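Local coordinates for Blr3880 protein (Bradyrhizobium japonicum, PDB 2OOD), which probably catalyses the zinc-dependent hydrolytic deamination of guanine to xanthine and ammonia, a step of purine degradation, at residues 70-75 against 407-412; 168-173 against 207-212; 202-207 against 230-235; 401-406 against 457-462. All blocks are in the same frame, centred on the assembly; numbering follows the deposited sequence.

Contact 1 (70-75 against 407-412); sequences IIVPGF and VALDPN
Leu409 serves two partners with its two methyls. CD1 lies 4.0 Å from Val72 CG2, the two side chains crossing at about a right angle. CD2 meets Phe75 CZ at 4.2 Å, the phenylalanine coming from the opposite direction with its ring inclined to the methyl. Leucine suits this place because its two methyl branches can meet two different side chains; with CG anti to the carbonyl carbon (chi1 -65°), the fork opens over the face that also carries Ile70, Val72 and Val407. On the same face, Val72 CG2 packs on Val407 CB at 4.3 Å, beta-branched residues being at home in extended chain. Ile71 and the small Ala408, a non-hydrogen-bonded pair, turn to the other face, where Ile66 touches both. Ile71 CA also gives a CA-H...O contact to Val407 O at 3.3 Å. Paired backbone bonds join Ile70 with Leu409 and Val72 with Val407, as from Val407 N to Val72 O at 2.8 Å. Beyond Leu409 comes an Asx turn, Asp410 OD1 accepting from Asn412 N. Strand 406-409 thus pairs antiparallel with strand 70-81, which leads to the zinc ligands His79 and His81, the histidine pair on the first barrel strand that marks amidohydrolases.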
loop_
_atom_site.group_PDB
_atom_site.type_symbol
_atom_site.label_atom_id
_atom_site.label_comp_id
_atom_site.label_asym_id
_atom_site.label_seq_id
_atom_site.Cartn_x
_atom_site.Cartn_y
_atom_site.Cartn_z
ATOM N N ILE A 70 9.813 17.499 -10.929
ATOM C CA ILE A 70 8.951 17.263 -12.069
ATOM C C ILE A 70 7.650 17.945 -11.660
ATOM O O ILE A 70 6.973 17.504 -10.729
ATOM C CB ILE A 70 8.736 15.756 -12.327
ATOM C CG1 ILE A 70 10.071 15.091 -12.657
ATOM C CG2 ILE A 70 7.810 15.560 -13.511
ATOM C CD1 ILE A 70 9.953 13.650 -13.050
ATOM N N ILE A 71 7.326 19.050 -12.329
ATOM C CA ILE A 71 6.119 19.808 -12.011
ATOM C C ILE A 71 4.910 19.269 -12.762
ATOM O O ILE A 71 4.892 19.236 -13.991
ATOM C CB ILE A 71 6.293 21.311 -12.353
ATOM C CG1 ILE A 71 7.614 21.823 -11.777
ATOM C CG2 ILE A 71 5.146 22.118 -11.772
ATOM C CD1 ILE A 71 7.946 23.227 -12.185
ATOM N N VAL A 72 3.900 18.842 -12.012
ATOM C CA VAL A 72 2.687 18.298 -12.603
ATOM C C VAL A 72 1.475 19.040 -12.054
ATOM O O VAL A 72 1.581 19.750 -11.059
ATOM C CB VAL A 72 2.548 16.792 -12.284
ATOM C CG1 VAL A 72 3.739 16.026 -12.844
ATOM C CG2 VAL A 72 2.445 16.587 -10.782
ATOM N N PRO A 73 0.314 18.909 -12.713
ATOM C CA PRO A 73 -0.895 19.589 -12.240
ATOM C C PRO A 73 -1.298 19.085 -10.858
ATOM O O PRO A 73 -0.977 17.960 -10.490
ATOM C CB PRO A 73 -1.924 19.230 -13.305
ATOM C CG PRO A 73 -1.101 19.161 -14.536
ATOM C CD PRO A 73 0.106 18.376 -14.070
ATOM N N GLY A 74 -1.994 19.920 -10.092
ATOM C CA GLY A 74 -2.423 19.507 -8.768
ATOM C C GLY A 74 -3.332 18.290 -8.830
ATOM O O GLY A 74 -4.227 18.228 -9.666
ATOM N N PHE A 75 -3.115 17.326 -7.941
ATOM C CA PHE A 75 -3.913 16.109 -7.938
ATOM C C PHE A 75 -5.369 16.316 -7.553
ATOM O O PHE A 75 -5.668 17.037 -6.611
ATOM C CB PHE A 75 -3.281 15.073 -7.014
ATOM C CG PHE A 75 -1.848 14.766 -7.346
ATOM C CD1 PHE A 75 -1.396 14.819 -8.665
ATOM C CD2 PHE A 75 -0.945 14.417 -6.348
ATOM C CE1 PHE A 75 -0.073 14.530 -8.985
ATOM C CE2 PHE A 75 0.389 14.125 -6.662
ATOM C CZ PHE A 75 0.819 14.184 -7.985
ATOM N N VAL A 407 2.027 20.818 -8.458
ATOM C CA VAL A 407 2.880 20.167 -7.481
ATOM C C VAL A 407 4.276 19.918 -8.021
ATOM O O VAL A 407 4.450 19.520 -9.168
ATOM C CB VAL A 407 2.269 18.800 -7.050
ATOM C CG1 VAL A 407 3.256 18.020 -6.211
ATOM C CG2 VAL A 407 0.990 19.022 -6.262
ATOM N N ALA A 408 5.277 20.163 -7.192
ATOM C CA ALA A 408 6.645 19.918 -7.595
ATOM C C ALA A 408 7.033 18.586 -6.966
ATOM O O ALA A 408 7.158 18.480 -5.745
ATOM C CB ALA A 408 7.550 21.027 -7.099
ATOM N N LEU A 409 7.202 17.569 -7.808
ATOM C CA LEU A 409 7.563 16.234 -7.347
ATOM C C LEU A 409 9.064 16.023 -7.316
ATOM O O LEU A 409 9.779 16.432 -8.232
ATOM C CB LEU A 409 6.944 15.165 -8.255
ATOM C CG LEU A 409 5.424 15.008 -8.320
ATOM C CD1 LEU A 409 5.097 13.962 -9.351
ATOM C CD2 LEU A 409 4.861 14.609 -6.967
ATOM N N ASP A 410 9.540 15.391 -6.252
ATOM C CA ASP A 410 10.953 15.080 -6.127
ATOM C C ASP A 410 11.039 13.585 -6.386
ATOM O O ASP A 410 10.782 12.777 -5.497
ATOM C CB ASP A 410 11.459 15.398 -4.722
ATOM C CG ASP A 410 12.919 15.027 -4.534
ATOM O OD1 ASP A 410 13.529 14.493 -5.487
ATOM O OD2 ASP A 410 13.456 15.262 -3.435
ATOM N N PRO A 411 11.399 13.197 -7.618
ATOM C CA PRO A 411 11.497 11.774 -7.959
ATOM C C PRO A 411 12.368 10.923 -7.042
ATOM O O PRO A 411 12.272 9.701 -7.064
ATOM C CB PRO A 411 11.992 11.795 -9.409
ATOM C CG PRO A 411 12.711 13.101 -9.518
ATOM C CD PRO A 411 11.838 14.041 -8.741
ATOM N N ASN A 412 13.200 11.559 -6.224
ATOM C CA ASN A 412 14.071 10.815 -5.323
ATOM C C ASN A 412 13.493 10.605 -3.932
ATOM O O ASN A 412 14.092 9.920 -3.105
ATOM C CB ASN A 412 15.436 11.500 -5.207
ATOM C CG ASN A 412 16.320 11.244 -6.415
ATOM O OD1 ASN A 412 16.543 10.095 -6.795
ATOM N ND2 ASN A 412 16.835 12.312 -7.019
#

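Contact 2 (168-173 against 207-212); sequences DRNAPA and FAFGAS. With GUN (guanine), chain C.
Backbone hydrogen bonds set the core of this loop-to-loop contact, where Asp168 and Arg169 share one acceptor, Gly210 O. Asp168 N reaches it at 2.6 Å, nearly in line with the carbonyl, whereas Arg169 N comes at 3.2 Å from well above the carbonyl plane. Glycine, with no side chain, fits at 210, where Arg169 O and the Phe207 ring come close.

Side-chain hydrogen bonds add two grips. Asn170 ND2 donates to Phe209 O at 2.7 Å, the acceptor lying close to the amide plane. Asp168 OD1 accepts from Ser212 OG, though the modelled separation is implausibly short and its value doubtful. Ser212 is the N-cap of helix 213-225: the same OG accepts from Leu215 N, its position between backbone N and carbonyl carbon (chi1 86°) suiting that task.

Packing of flat groups, and one outside salt bridge, complete the contact. The Asn170 amide lies nearly flat on the Phe209 ring, planes 11° apart, with ND2 3.1 Å above the centre of one face. Thus a single amide both bonds to the backbone of Phe209 and covers its ring. The extended Arg169 chain lays its guanidinium face along Ser212, NE standing 3.3 Å from Ser212 CA, while NH1 forms a salt bridge with Glu248.

Phe207 has Gly210 N toward the rim of one ring face and guanine C8 over the centre of the other. Such packing between loops that follow strands 160-166 and 199-205 is characteristic of the catalytic end of a TIM-barrel hydrolase, here backing the guanine pocket.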
loop_
_atom_site.group_PDB
_atom_site.type_symbol
_atom_site.label_atom_id
_atom_site.label_comp_id
_atom_site.label_asym_id
_atom_site.label_seq_id
_atom_site.Cartn_x
_atom_site.Cartn_y
_atom_site.Cartn_z
ATOM N N ASP A 168 -30.565 9.417 6.259
ATOM C CA ASP A 168 -31.935 9.180 6.721
ATOM C C ASP A 168 -32.191 7.943 7.597
ATOM O O ASP A 168 -32.760 8.053 8.682
ATOM C CB ASP A 168 -32.831 9.111 5.478
ATOM C CG ASP A 168 -34.165 9.740 5.699
ATOM O OD1 ASP A 168 -34.907 9.956 4.710
ATOM O OD2 ASP A 168 -34.466 10.018 6.875
ATOM N N ARG A 169 -31.793 6.773 7.097
ATOM C CA ARG A 169 -31.983 5.498 7.790
ATOM C C ARG A 169 -30.647 4.866 8.165
ATOM O O ARG A 169 -29.577 5.375 7.821
ATOM C CB ARG A 169 -32.694 4.495 6.877
ATOM C CG ARG A 169 -33.797 5.038 6.000
ATOM C CD ARG A 169 -34.097 4.037 4.888
ATOM N NE ARG A 169 -35.456 4.181 4.361
ATOM C CZ ARG A 169 -35.966 3.484 3.338
ATOM N NH1 ARG A 169 -35.236 2.568 2.696
ATOM N NH2 ARG A 169 -37.223 3.700 2.958
ATOM N N ASN A 170 -30.734 3.735 8.854
ATOM C CA ASN A 170 -29.570 2.956 9.249
ATOM C C ASN A 170 -28.389 3.689 9.888
ATOM O O ASN A 170 -27.230 3.373 9.602
ATOM C CB ASN A 170 -29.078 2.151 8.039
ATOM C CG ASN A 170 -30.089 1.103 7.583
ATOM O OD1 ASN A 170 -30.570 0.308 8.392
ATOM N ND2 ASN A 170 -30.407 1.092 6.286
ATOM N N ALA A 171 -28.676 4.650 10.761
ATOM C CA ALA A 171 -27.627 5.394 11.459
ATOM C C ALA A 171 -28.194 5.889 12.785
ATOM O O ALA A 171 -29.405 6.009 12.934
ATOM C CB ALA A 171 -27.159 6.568 10.618
ATOM N N PRO A 172 -27.325 6.185 13.768
ATOM C CA PRO A 172 -27.810 6.665 15.069
ATOM C C PRO A 172 -28.859 7.773 14.928
ATOM O O PRO A 172 -28.832 8.558 13.972
ATOM C CB PRO A 172 -26.535 7.149 15.752
ATOM C CG PRO A 172 -25.501 6.208 15.214
ATOM C CD PRO A 172 -25.852 6.153 13.738
ATOM N N ALA A 173 -29.785 7.832 15.880
ATOM C CA ALA A 173 -30.844 8.835 15.839
ATOM C C ALA A 173 -30.297 10.252 16.005
ATOM O O ALA A 173 -30.794 11.194 15.372
ATOM C CB ALA A 173 -31.879 8.542 16.920
ATOM N N PHE A 207 -25.786 7.669 0.844
ATOM C CA PHE A 207 -25.881 6.430 0.084
ATOM C C PHE A 207 -27.265 5.810 0.240
ATOM O O PHE A 207 -27.869 5.870 1.313
ATOM C CB PHE A 207 -24.764 5.457 0.497
ATOM C CG PHE A 207 -24.925 4.880 1.871
ATOM C CD1 PHE A 207 -25.232 5.693 2.960
ATOM C CD2 PHE A 207 -24.740 3.514 2.083
ATOM C CE1 PHE A 207 -25.361 5.152 4.246
ATOM C CE2 PHE A 207 -24.867 2.962 3.376
ATOM C CZ PHE A 207 -25.177 3.786 4.451
ATOM N N ALA A 208 -27.765 5.231 -0.850
ATOM C CA ALA A 208 -29.094 4.632 -0.888
ATOM C C ALA A 208 -29.454 3.881 0.376
ATOM O O ALA A 208 -30.542 4.059 0.924
ATOM C CB ALA A 208 -29.225 3.715 -2.102
ATOM N N PHE A 209 -28.539 3.048 0.851
ATOM C CA PHE A 209 -28.812 2.273 2.055
ATOM C C PHE A 209 -29.236 3.126 3.245
ATOM O O PHE A 209 -29.975 2.660 4.111
ATOM C CB PHE A 209 -27.587 1.451 2.442
ATOM C CG PHE A 209 -27.822 0.537 3.608
ATOM C CD1 PHE A 209 -28.766 -0.483 3.526
ATOM C CD2 PHE A 209 -27.085 0.674 4.782
ATOM C CE1 PHE A 209 -28.974 -1.359 4.600
ATOM C CE2 PHE A 209 -27.285 -0.199 5.868
ATOM C CZ PHE A 209 -28.230 -1.218 5.773
ATOM N N GLY A 210 -28.759 4.366 3.291
ATOM C CA GLY A 210 -29.107 5.247 4.390
ATOM C C GLY A 210 -29.958 6.425 3.949
ATOM O O GLY A 210 -29.947 7.476 4.595
ATOM N N ALA A 211 -30.710 6.250 2.861
ATOM C CA ALA A 211 -31.555 7.315 2.335
ATOM C C ALA A 211 -32.982 6.880 2.007
ATOM O O ALA A 211 -33.213 6.145 1.039
ATOM C CB ALA A 211 -30.911 7.909 1.101
ATOM N N SER A 212 -33.942 7.339 2.808
ATOM C CA SER A 212 -35.342 7.006 2.572
ATOM C C SER A 212 -35.752 7.645 1.250
ATOM O O SER A 212 -35.138 8.621 0.800
ATOM C CB SER A 212 -36.229 7.577 3.676
ATOM O OG SER A 212 -36.591 8.918 3.378
HETATM N N9 GUN C . -21.309 5.375 2.320
HETATM C C8 GUN C . -21.976 4.525 3.138
HETATM N N7 GUN C . -21.170 3.624 3.621
HETATM C C5 GUN C . -19.921 3.837 3.153
HETATM C C6 GUN C . -18.654 3.191 3.330
HETATM O O6 GUN C . -18.526 2.204 4.063
HETATM N N1 GUN C . -17.554 3.723 2.659
HETATM C C2 GUN C . -17.684 4.835 1.841
HETATM N N2 GUN C . -16.572 5.351 1.194
HETATM N N3 GUN C . -18.850 5.434 1.671
HETATM C C4 GUN C . -19.983 4.972 2.295
#

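Contact 3 (202-207 against 230-235); sequences AITPRF and WVNTHI. With ZN (zinc ion), chain B; GUN (guanine), chain C.
His234 ties the end of its strand to Arg206 and Phe207 and then runs on to the metal. Its CB packs against Phe207 CB at 3.8 Å. CG is anti to the carbonyl carbon (chi1 -60°), which brings the imidazole beside the Arg206 carbonyl. There ND1 donates to Arg206 O at 2.7 Å, the acceptor 16° out of the ring plane, while ND1 stands above the plane of the carbonyl. CE1 lies under the bound base, near guanine N3 and N9. At the tip NE2 binds zinc at 2.2 Å. Histidine suits this place because one nitrogen can be held by the backbone while the other serves the metal. Guanine lies over one face of the imidazole, N9 toward the rim; the spacing is doubtful, since CD2 and guanine N3 are modelled too close. Guanine N2 is also a zinc ligand, at 2.0 Å, and His79, His81 and Asp326 are the other protein ligands.

Behind the histidine, Thr233 OG1 donates to Pro205 O at 2.7 Å, a side chain bonding directly to the neighbouring backbone. Farther back the ladder is parallel: Ile203 N bonds to Trp230 O and Asn232 N to Ile203 O. Thr204 and Asn232 point the same way, and a water donates to Thr204 OG1 and accepts from Asn232 ND2.

The two strands belong to a beta-alpha-beta unit of the barrel: helix 213-225 joins them and packs on Ile203 and Pro205, strand 160-166 borders 202-205 on one flank, and strand 269-272 lies next to 230-234 on the other.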
loop_
_atom_site.group_PDB
_atom_site.type_symbol
_atom_site.label_atom_id
_atom_site.label_comp_id
_atom_site.label_asym_id
_atom_site.label_seq_id
_atom_site.Cartn_x
_atom_site.Cartn_y
_atom_site.Cartn_z
ATOM N N ALA A 202 -22.331 20.250 -3.967
ATOM C CA ALA A 202 -22.803 18.957 -4.437
ATOM C C ALA A 202 -23.923 18.424 -3.557
ATOM O O ALA A 202 -23.738 18.254 -2.351
ATOM C CB ALA A 202 -21.656 17.959 -4.469
ATOM N N ILE A 203 -25.088 18.188 -4.163
ATOM C CA ILE A 203 -26.234 17.639 -3.443
ATOM C C ILE A 203 -25.670 16.317 -2.953
ATOM O O ILE A 203 -25.169 15.528 -3.756
ATOM C CB ILE A 203 -27.405 17.327 -4.390
ATOM C CG1 ILE A 203 -27.712 18.537 -5.279
ATOM C CG2 ILE A 203 -28.627 16.928 -3.579
ATOM C CD1 ILE A 203 -28.286 19.697 -4.542
ATOM N N THR A 204 -25.748 16.048 -1.657
ATOM C CA THR A 204 -25.148 14.817 -1.187
ATOM C C THR A 204 -25.916 13.799 -0.364
ATOM O O THR A 204 -25.891 13.833 0.870
ATOM C CB THR A 204 -23.844 15.115 -0.420
ATOM O OG1 THR A 204 -22.977 15.900 -1.244
ATOM C CG2 THR A 204 -23.128 13.826 -0.058
ATOM N N PRO A 205 -26.631 12.885 -1.037
ATOM C CA PRO A 205 -27.361 11.858 -0.296
ATOM C C PRO A 205 -26.247 10.832 -0.048
ATOM O O PRO A 205 -25.753 10.214 -0.987
ATOM C CB PRO A 205 -28.385 11.367 -1.313
ATOM C CG PRO A 205 -27.649 11.505 -2.609
ATOM C CD PRO A 205 -26.997 12.864 -2.465
ATOM N N ARG A 206 -25.831 10.675 1.201
ATOM C CA ARG A 206 -24.741 9.766 1.519
ATOM C C ARG A 206 -24.737 8.475 0.708
ATOM O O ARG A 206 -23.784 8.207 -0.028
ATOM C CB ARG A 206 -24.737 9.455 3.006
ATOM C CG ARG A 206 -23.476 8.783 3.463
ATOM C CD ARG A 206 -23.137 9.245 4.842
ATOM N NE ARG A 206 -21.906 8.635 5.323
ATOM C CZ ARG A 206 -21.256 9.032 6.409
ATOM N NH1 ARG A 206 -21.718 10.047 7.129
ATOM N NH2 ARG A 206 -20.148 8.413 6.776
ATOM N N PHE A 207 -25.786 7.669 0.844
ATOM C CA PHE A 207 -25.881 6.430 0.084
ATOM C C PHE A 207 -27.265 5.810 0.240
ATOM O O PHE A 207 -27.869 5.870 1.313
ATOM C CB PHE A 207 -24.764 5.457 0.497
ATOM C CG PHE A 207 -24.925 4.880 1.871
ATOM C CD1 PHE A 207 -25.232 5.693 2.960
ATOM C CD2 PHE A 207 -24.740 3.514 2.083
ATOM C CE1 PHE A 207 -25.361 5.152 4.246
ATOM C CE2 PHE A 207 -24.867 2.962 3.376
ATOM C CZ PHE A 207 -25.177 3.786 4.451
ATOM N N TRP A 230 -23.650 19.846 -8.367
ATOM C CA TRP A 230 -23.171 18.480 -8.533
ATOM C C TRP A 230 -23.988 17.546 -7.638
ATOM O O TRP A 230 -24.731 17.999 -6.759
ATOM C CB TRP A 230 -21.706 18.382 -8.103
ATOM C CG TRP A 230 -20.683 18.731 -9.153
ATOM C CD1 TRP A 230 -19.786 17.882 -9.713
ATOM C CD2 TRP A 230 -20.421 20.025 -9.725
ATOM N NE1 TRP A 230 -18.977 18.558 -10.594
ATOM C CE2 TRP A 230 -19.348 19.874 -10.620
ATOM C CE3 TRP A 230 -20.991 21.294 -9.566
ATOM C CZ2 TRP A 230 -18.830 20.948 -11.355
ATOM C CZ3 TRP A 230 -20.469 22.361 -10.304
ATOM C CH2 TRP A 230 -19.406 22.176 -11.182
ATOM N N VAL A 231 -23.845 16.243 -7.871
ATOM C CA VAL A 231 -24.510 15.217 -7.062
ATOM C C VAL A 231 -23.392 14.243 -6.688
ATOM O O VAL A 231 -22.690 13.732 -7.558
ATOM C CB VAL A 231 -25.617 14.461 -7.842
ATOM C CG1 VAL A 231 -26.362 13.527 -6.902
ATOM C CG2 VAL A 231 -26.585 15.446 -8.466
ATOM N N ASN A 232 -23.223 13.999 -5.396
ATOM C CA ASN A 232 -22.154 13.137 -4.911
ATOM C C ASN A 232 -22.705 12.065 -3.980
ATOM O O ASN A 232 -23.421 12.376 -3.033
ATOM C CB ASN A 232 -21.119 14.015 -4.191
ATOM C CG ASN A 232 -19.960 13.225 -3.616
ATOM O OD1 ASN A 232 -19.429 12.316 -4.257
ATOM N ND2 ASN A 232 -19.543 13.589 -2.410
ATOM N N THR A 233 -22.371 10.804 -4.246
ATOM C CA THR A 233 -22.867 9.701 -3.419
ATOM C C THR A 233 -22.017 8.426 -3.516
ATOM O O THR A 233 -20.916 8.441 -4.058
ATOM C CB THR A 233 -24.338 9.357 -3.802
ATOM O OG1 THR A 233 -24.904 8.492 -2.814
ATOM C CG2 THR A 233 -24.396 8.679 -5.159
ATOM N N HIS A 234 -22.532 7.328 -2.968
ATOM C CA HIS A 234 -21.852 6.032 -3.011
ATOM C C HIS A 234 -22.726 5.031 -3.741
ATOM O O HIS A 234 -23.951 5.112 -3.687
ATOM C CB HIS A 234 -21.571 5.519 -1.608
ATOM C CG HIS A 234 -20.707 6.431 -0.806
ATOM N ND1 HIS A 234 -21.221 7.366 0.063
ATOM C CD2 HIS A 234 -19.362 6.566 -0.753
ATOM C CE1 HIS A 234 -20.230 8.035 0.623
ATOM N NE2 HIS A 234 -19.090 7.568 0.146
ATOM N N ILE A 235 -22.099 4.074 -4.412
ATOM C CA ILE A 235 -22.862 3.090 -5.166
ATOM C C ILE A 235 -22.146 1.743 -5.280
ATOM O O ILE A 235 -20.971 1.687 -5.625
ATOM C CB ILE A 235 -23.165 3.653 -6.593
ATOM C CG1 ILE A 235 -24.097 2.727 -7.364
ATOM C CG2 ILE A 235 -21.877 3.827 -7.372
ATOM C CD1 ILE A 235 -24.494 3.284 -8.716
HETATM ZN ZN ZN B . -16.964 7.325 0.821
HETATM N N9 GUN C . -21.309 5.375 2.320
HETATM C C8 GUN C . -21.976 4.525 3.138
HETATM N N7 GUN C . -21.170 3.624 3.621
HETATM C C5 GUN C . -19.921 3.837 3.153
HETATM C C6 GUN C . -18.654 3.191 3.330
HETATM O O6 GUN C . -18.526 2.204 4.063
HETATM N N1 GUN C . -17.554 3.723 2.659
HETATM C C2 GUN C . -17.684 4.835 1.841
HETATM N N2 GUN C . -16.572 5.351 1.194
HETATM N N3 GUN C . -18.850 5.434 1.671
HETATM C C4 GUN C . -19.983 4.972 2.295
HETATM O O HOH W 1 -20.231 16.250 -1.497
HETATM O O HOH W 2 -15.321 6.506 2.595
#

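Contact 4 (401-406 against 457-462); sequences GKEADF and WVMGKR
Phe406 and Trp457 lie side by side, their rings in an offset stack: the phenyl and the five-membered ring have centroids 4.2 Å apart and planes 19° from parallel. Trp457 CB sits over the middle of the same phenyl, a CH-pi contact of 3.5 Å to the centroid. Phe406 CG stands between its backbone N and carbonyl carbon (chi1 55°), turning the ring toward its cross-strand partner. The opposite face of the indole is covered by Arg462 CB.

The backbones of the same two residues form an antiparallel hydrogen-bonded pair, with Trp457 N donating to Phe406 O at 2.7 Å and Phe406 N to Trp457 O at 3.0 Å. Segment 457-462 is the end of a beta hairpin, closed by a type I' turn from Val458 to Lys461. Gly460 suits its position there, where phi is positive, and its N donates to Ala404 O at 3.1 Å. Asp405 OD1 accepts from Met459 N at 3.0 Å, nearly in line with its C-O bond, while the selenium of Met459, a selenomethionine, rests on Glu403 CB.

Farther out, Arg198 forms salt bridges to both Asp405 OD2 and Glu403 OE1, probably helping to position the Asp405 carboxylate, and Trp457 NE1 donates to Glu455.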
loop_
_atom_site.group_PDB
_atom_site.type_symbol
_atom_site.label_atom_id
_atom_site.label_comp_id
_atom_site.label_asym_id
_atom_site.label_seq_id
_atom_site.Cartn_x
_atom_site.Cartn_y
_atom_site.Cartn_z
ATOM N N GLY A 401 -5.480 29.663 -19.463
ATOM C CA GLY A 401 -6.869 29.909 -19.121
ATOM C C GLY A 401 -7.326 29.085 -17.932
ATOM O O GLY A 401 -8.371 29.351 -17.337
ATOM N N LYS A 402 -6.542 28.072 -17.587
ATOM C CA LYS A 402 -6.877 27.219 -16.462
ATOM C C LYS A 402 -6.261 27.759 -15.184
ATOM O O LYS A 402 -5.317 28.551 -15.217
ATOM C CB LYS A 402 -6.406 25.785 -16.721
ATOM C CG LYS A 402 -7.241 25.082 -17.779
ATOM C CD LYS A 402 -6.954 23.601 -17.866
ATOM C CE LYS A 402 -7.974 22.926 -18.775
ATOM N NZ LYS A 402 -7.784 21.455 -18.860
ATOM N N GLU A 403 -6.810 27.338 -14.054
ATOM C CA GLU A 403 -6.315 27.785 -12.771
ATOM C C GLU A 403 -4.973 27.103 -12.501
ATOM O O GLU A 403 -4.786 25.928 -12.810
ATOM C CB GLU A 403 -7.372 27.478 -11.717
ATOM C CG GLU A 403 -8.737 27.960 -12.186
ATOM C CD GLU A 403 -9.822 27.821 -11.151
ATOM O OE1 GLU A 403 -9.918 26.747 -10.526
ATOM O OE2 GLU A 403 -10.594 28.785 -10.973
ATOM N N ALA A 404 -4.031 27.856 -11.945
ATOM C CA ALA A 404 -2.694 27.344 -11.698
ATOM C C ALA A 404 -2.446 26.597 -10.398
ATOM O O ALA A 404 -1.812 27.128 -9.491
ATOM C CB ALA A 404 -1.691 28.476 -11.828
ATOM N N ASP A 405 -2.946 25.369 -10.300
ATOM C CA ASP A 405 -2.701 24.545 -9.117
ATOM C C ASP A 405 -1.651 23.553 -9.584
ATOM O O ASP A 405 -1.809 22.959 -10.641
ATOM C CB ASP A 405 -3.954 23.777 -8.693
ATOM C CG ASP A 405 -5.047 24.682 -8.175
ATOM O OD1 ASP A 405 -4.762 25.872 -7.953
ATOM O OD2 ASP A 405 -6.187 24.205 -7.980
ATOM N N PHE A 406 -0.571 23.380 -8.837
ATOM C CA PHE A 406 0.430 22.420 -9.271
ATOM C C PHE A 406 1.300 21.886 -8.155
ATOM O O PHE A 406 1.307 22.419 -7.048
ATOM C CB PHE A 406 1.290 23.005 -10.400
ATOM C CG PHE A 406 1.938 24.322 -10.070
ATOM C CD1 PHE A 406 3.242 24.373 -9.581
ATOM C CD2 PHE A 406 1.246 25.520 -10.248
ATOM C CE1 PHE A 406 3.844 25.601 -9.277
ATOM C CE2 PHE A 406 1.847 26.746 -9.942
ATOM C CZ PHE A 406 3.142 26.779 -9.459
ATOM N N TRP A 457 1.249 24.143 -4.928
ATOM C CA TRP A 457 0.831 25.507 -5.222
ATOM C C TRP A 457 -0.654 25.578 -5.550
ATOM O O TRP A 457 -1.201 24.680 -6.178
ATOM C CB TRP A 457 1.626 26.055 -6.413
ATOM C CG TRP A 457 3.115 26.164 -6.184
ATOM C CD1 TRP A 457 3.968 25.155 -5.843
ATOM C CD2 TRP A 457 3.921 27.348 -6.299
ATOM N NE1 TRP A 457 5.254 25.635 -5.740
ATOM C CE2 TRP A 457 5.251 26.976 -6.016
ATOM C CE3 TRP A 457 3.647 28.684 -6.617
ATOM C CZ2 TRP A 457 6.306 27.900 -6.037
ATOM C CZ3 TRP A 457 4.705 29.603 -6.640
ATOM C CH2 TRP A 457 6.010 29.202 -6.353
ATOM N N VAL A 458 -1.295 26.658 -5.130
ATOM C CA VAL A 458 -2.708 26.865 -5.398
ATOM C C VAL A 458 -2.872 28.286 -5.915
ATOM O O VAL A 458 -2.599 29.246 -5.193
ATOM C CB VAL A 458 -3.546 26.713 -4.126
ATOM C CG1 VAL A 458 -5.007 26.923 -4.441
ATOM C CG2 VAL A 458 -3.326 25.353 -3.531
HETATM N N MSE A 459 -3.309 28.420 -7.164
HETATM C CA MSE A 459 -3.506 29.735 -7.767
HETATM C C MSE A 459 -2.210 30.550 -7.849
HETATM O O MSE A 459 -2.194 31.737 -7.526
HETATM C CB MSE A 459 -4.550 30.522 -6.971
HETATM C CG MSE A 459 -5.952 29.990 -7.104
HETATM SE SE MSE A 459 -6.624 30.158 -8.943
HETATM C CE MSE A 459 -7.804 31.697 -8.692
ATOM N N GLY A 460 -1.124 29.915 -8.272
ATOM C CA GLY A 460 0.135 30.629 -8.390
ATOM C C GLY A 460 0.764 31.025 -7.065
ATOM O O GLY A 460 1.763 31.746 -7.030
ATOM N N LYS A 461 0.183 30.542 -5.975
ATOM C CA LYS A 461 0.672 30.842 -4.636
ATOM C C LYS A 461 1.190 29.550 -3.993
ATOM O O LYS A 461 0.476 28.551 -3.953
ATOM C CB LYS A 461 -0.483 31.411 -3.807
ATOM C CG LYS A 461 -0.154 32.653 -2.993
ATOM C CD LYS A 461 -1.020 33.847 -3.403
ATOM C CE LYS A 461 -0.650 34.349 -4.799
ATOM N NZ LYS A 461 -1.534 35.474 -5.242
ATOM N N ARG A 462 2.422 29.552 -3.496
ATOM C CA ARG A 462 2.948 28.347 -2.865
ATOM C C ARG A 462 2.422 28.163 -1.448
ATOM O O ARG A 462 2.901 28.806 -0.519
ATOM C CB ARG A 462 4.473 28.364 -2.814
ATOM C CG ARG A 462 5.038 27.067 -2.258
ATOM C CD ARG A 462 6.556 27.032 -2.289
ATOM N NE ARG A 462 7.154 27.846 -1.235
ATOM C CZ ARG A 462 8.445 28.158 -1.175
ATOM N NH1 ARG A 462 9.284 27.729 -2.114
ATOM N NH2 ARG A 462 8.903 28.895 -0.170
#

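In the fold
Contacts 1 and 4 share strand 406-409, which pairs with strand 70-81 on one side and strand 453-458 on the other; they touch where Ile71 CG2 packs on Phe406 CD1. Both are buried and distant from the active site, but contact 1 combines a regular ladder with aliphatic branches, whereas contact 4 uses an aromatic stack and carboxylate bonds at a hairpin turn. Contacts 2 and 3 lie across the chain's centre from contact 1 and meet through Phe207, both reaching guanine. Contact 3 is wholly buried and includes a zinc ligand; contact 2, farther from the centre and partly exposed, joins loops through backbone bonds, polar side chains and an amide-ring stack.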